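Local coordinates for Mll2253 protein (Mesorhizobium loti, PDB 3Q63) that is of unknown function but belongs to the AHA1 family within the Bet v 1-like clan, whose helix-grip fold often encloses a pocket for hydrophobic ligands, at residues W25-Q30 / E133-L138. Numbering follows the deposited sequence.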
loop_
_atom_site.group_PDB
_atom_site.type_symbol
_atom_site.label_atom_id
_atom_site.label_comp_id
_atom_site.label_asym_id
_atom_site.label_seq_id
_atom_site.Cartn_x
_atom_site.Cartn_y
_atom_site.Cartn_z
ATOM N N TRP B 25 -13.943 -17.803 5.870
ATOM C CA TRP B 25 -14.253 -16.930 6.995
ATOM C C TRP B 25 -13.050 -16.660 7.887
ATOM O O TRP B 25 -12.832 -15.522 8.317
ATOM C CB TRP B 25 -15.392 -17.513 7.840
ATOM C CG TRP B 25 -15.758 -16.635 9.010
ATOM C CD1 TRP B 25 -15.412 -16.822 10.320
ATOM C CD2 TRP B 25 -16.510 -15.415 8.966
ATOM N NE1 TRP B 25 -15.903 -15.797 11.092
ATOM C CE2 TRP B 25 -16.582 -14.920 10.288
ATOM C CE3 TRP B 25 -17.131 -14.692 7.939
ATOM C CZ2 TRP B 25 -17.251 -13.737 10.609
ATOM C CZ3 TRP B 25 -17.797 -13.513 8.262
ATOM C CH2 TRP B 25 -17.851 -13.051 9.585
ATOM N N ARG B 26 -12.275 -17.701 8.170
ATOM C CA ARG B 26 -11.088 -17.560 9.007
ATOM C C ARG B 26 -10.053 -16.658 8.356
ATOM O O ARG B 26 -9.465 -15.797 9.015
ATOM C CB ARG B 26 -10.474 -18.934 9.305
ATOM C CG ARG B 26 -11.127 -19.643 10.489
ATOM C CD ARG B 26 -10.467 -20.982 10.783
ATOM N NE ARG B 26 -11.028 -22.064 9.977
ATOM C CZ ARG B 26 -12.286 -22.491 10.069
ATOM N NH1 ARG B 26 -13.123 -21.931 10.934
ATOM N NH2 ARG B 26 -12.706 -23.483 9.300
ATOM N N ALA B 27 -9.840 -16.842 7.058
ATOM C CA ALA B 27 -8.868 -16.022 6.342
ATOM C C ALA B 27 -9.278 -14.547 6.337
ATOM O O ALA B 27 -8.434 -13.663 6.212
ATOM C CB ALA B 27 -8.708 -16.531 4.909
ATOM N N LEU B 28 -10.574 -14.282 6.477
ATOM C CA LEU B 28 -11.083 -12.909 6.477
ATOM C C LEU B 28 -11.158 -12.275 7.869
ATOM O O LEU B 28 -11.274 -11.056 7.995
ATOM C CB LEU B 28 -12.486 -12.871 5.858
ATOM C CG LEU B 28 -12.622 -13.230 4.378
ATOM C CD1 LEU B 28 -14.080 -13.419 4.024
ATOM C CD2 LEU B 28 -11.988 -12.143 3.529
ATOM N N THR B 29 -11.090 -13.105 8.907
ATOM C CA THR B 29 -11.210 -12.633 10.279
ATOM C C THR B 29 -10.013 -12.899 11.195
ATOM O O THR B 29 -10.017 -12.489 12.350
ATOM C CB THR B 29 -12.459 -13.247 10.937
ATOM O OG1 THR B 29 -12.361 -14.675 10.895
ATOM C CG2 THR B 29 -13.721 -12.807 10.198
ATOM N N GLN B 30 -8.997 -13.586 10.687
ATOM C CA GLN B 30 -7.809 -13.887 11.486
ATOM C C GLN B 30 -6.686 -12.931 11.115
ATOM O O GLN B 30 -6.212 -12.938 9.982
ATOM C CB GLN B 30 -7.355 -15.316 11.225
ATOM C CG GLN B 30 -8.361 -16.365 11.639
ATOM C CD GLN B 30 -8.042 -16.957 12.981
ATOM O OE1 GLN B 30 -8.073 -16.268 14.003
ATOM N NE2 GLN B 30 -7.720 -18.244 12.994
ATOM N N GLU B 133 -6.808 -12.546 -5.323
ATOM C CA GLU B 133 -5.890 -13.491 -5.945
ATOM C C GLU B 133 -4.974 -14.038 -4.855
ATOM O O GLU B 133 -4.731 -15.246 -4.778
ATOM C CB GLU B 133 -5.054 -12.798 -7.024
ATOM C CG GLU B 133 -5.750 -12.692 -8.360
ATOM C CD GLU B 133 -5.655 -13.976 -9.164
ATOM O OE1 GLU B 133 -6.099 -15.039 -8.668
ATOM O OE2 GLU B 133 -5.133 -13.921 -10.301
ATOM N N LYS B 134 -4.473 -13.149 -4.004
ATOM C CA LYS B 134 -3.592 -13.574 -2.922
ATOM C C LYS B 134 -4.377 -14.345 -1.866
ATOM O O LYS B 134 -3.815 -15.170 -1.154
ATOM C CB LYS B 134 -2.894 -12.360 -2.292
ATOM C CG LYS B 134 -1.943 -11.647 -3.250
ATOM C CD LYS B 134 -1.270 -10.437 -2.612
ATOM C CE LYS B 134 -0.330 -10.831 -1.487
ATOM N NZ LYS B 134 0.356 -9.635 -0.906
ATOM N N LEU B 135 -5.679 -14.077 -1.773
ATOM C CA LEU B 135 -6.527 -14.771 -0.815
ATOM C C LEU B 135 -6.699 -16.221 -1.268
ATOM O O LEU B 135 -6.575 -17.151 -0.469
ATOM C CB LEU B 135 -7.898 -14.095 -0.711
ATOM C CG LEU B 135 -8.990 -14.865 0.044
ATOM C CD1 LEU B 135 -8.547 -15.112 1.473
ATOM C CD2 LEU B 135 -10.301 -14.073 0.028
ATOM N N GLU B 136 -6.971 -16.410 -2.554
ATOM C CA GLU B 136 -7.143 -17.751 -3.100
ATOM C C GLU B 136 -5.842 -18.536 -3.054
ATOM O O GLU B 136 -5.845 -19.755 -2.858
ATOM C CB GLU B 136 -7.661 -17.675 -4.531
ATOM C CG GLU B 136 -9.116 -17.281 -4.602
ATOM C CD GLU B 136 -9.651 -17.287 -6.012
ATOM O OE1 GLU B 136 -9.322 -16.357 -6.778
ATOM O OE2 GLU B 136 -10.388 -18.234 -6.360
ATOM N N GLN B 137 -4.734 -17.828 -3.230
ATOM C CA GLN B 137 -3.411 -18.443 -3.187
ATOM C C GLN B 137 -3.153 -18.966 -1.774
ATOM O O GLN B 137 -2.652 -20.073 -1.590
ATOM C CB GLN B 137 -2.347 -17.409 -3.573
ATOM C CG GLN B 137 -0.920 -17.846 -3.281
ATOM C CD GLN B 137 0.108 -16.781 -3.642
ATOM O OE1 GLN B 137 -0.000 -15.622 -3.224
ATOM N NE2 GLN B 137 1.117 -17.173 -4.414
ATOM N N LEU B 138 -3.501 -18.152 -0.783
ATOM C CA LEU B 138 -3.326 -18.523 0.617
ATOM C C LEU B 138 -4.143 -19.770 0.957
ATOM O O LEU B 138 -3.622 -20.715 1.548
ATOM C CB LEU B 138 -3.750 -17.369 1.525
ATOM C CG LEU B 138 -3.809 -17.663 3.024
ATOM C CD1 LEU B 138 -2.411 -17.946 3.535
ATOM C CD2 LEU B 138 -4.429 -16.483 3.766
#
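The methyl of A27 meets the branched end of L135, CB to CD1 at 3.7 Å, where the last turn of helix 21-29 packs against the long C-terminal helix 118-141. L135 reaches across with CG anti to its backbone N (chi1 168°), and its fork divides the work: CD1 goes to A27, while CD2 lies 4.3 Å from CD2 of L28. One turn on, L138 has nearly the same side-chain shape and sets its own CD2 4.4 Å from A27 CB, a looser touch. The small A27 methyl is thus approached by two leucine ends from successive turns. L28 leaves its helix at a slant to the partner, and only its end closes in. The axes of segments 25-29 and 133-138 come within 11.0 Å, their directions 123° apart, and methyl groups span the space between. W37 of helix 31-37 fills in beside them: its NE1 hydrogen-bonds to A27 O, and L28 and L135 both touch its side chain. Behind the interface, T29 OG1 donates to W25 O (2.8 Å), from 37° out of the carbonyl plane; T29 also lays CG2 over one face of the W25 indole, 3.5 Å above its plane and toward the rim. L28 and W25 both touch L97 on the sheet, so helix 21-29 lies between strands and C-terminal helix, consistent with the helix-grip fold. This small, buried, apolar contact has one close methyl pair and two looser ones, consistent with attachment by exclusion of water and without directional bonds.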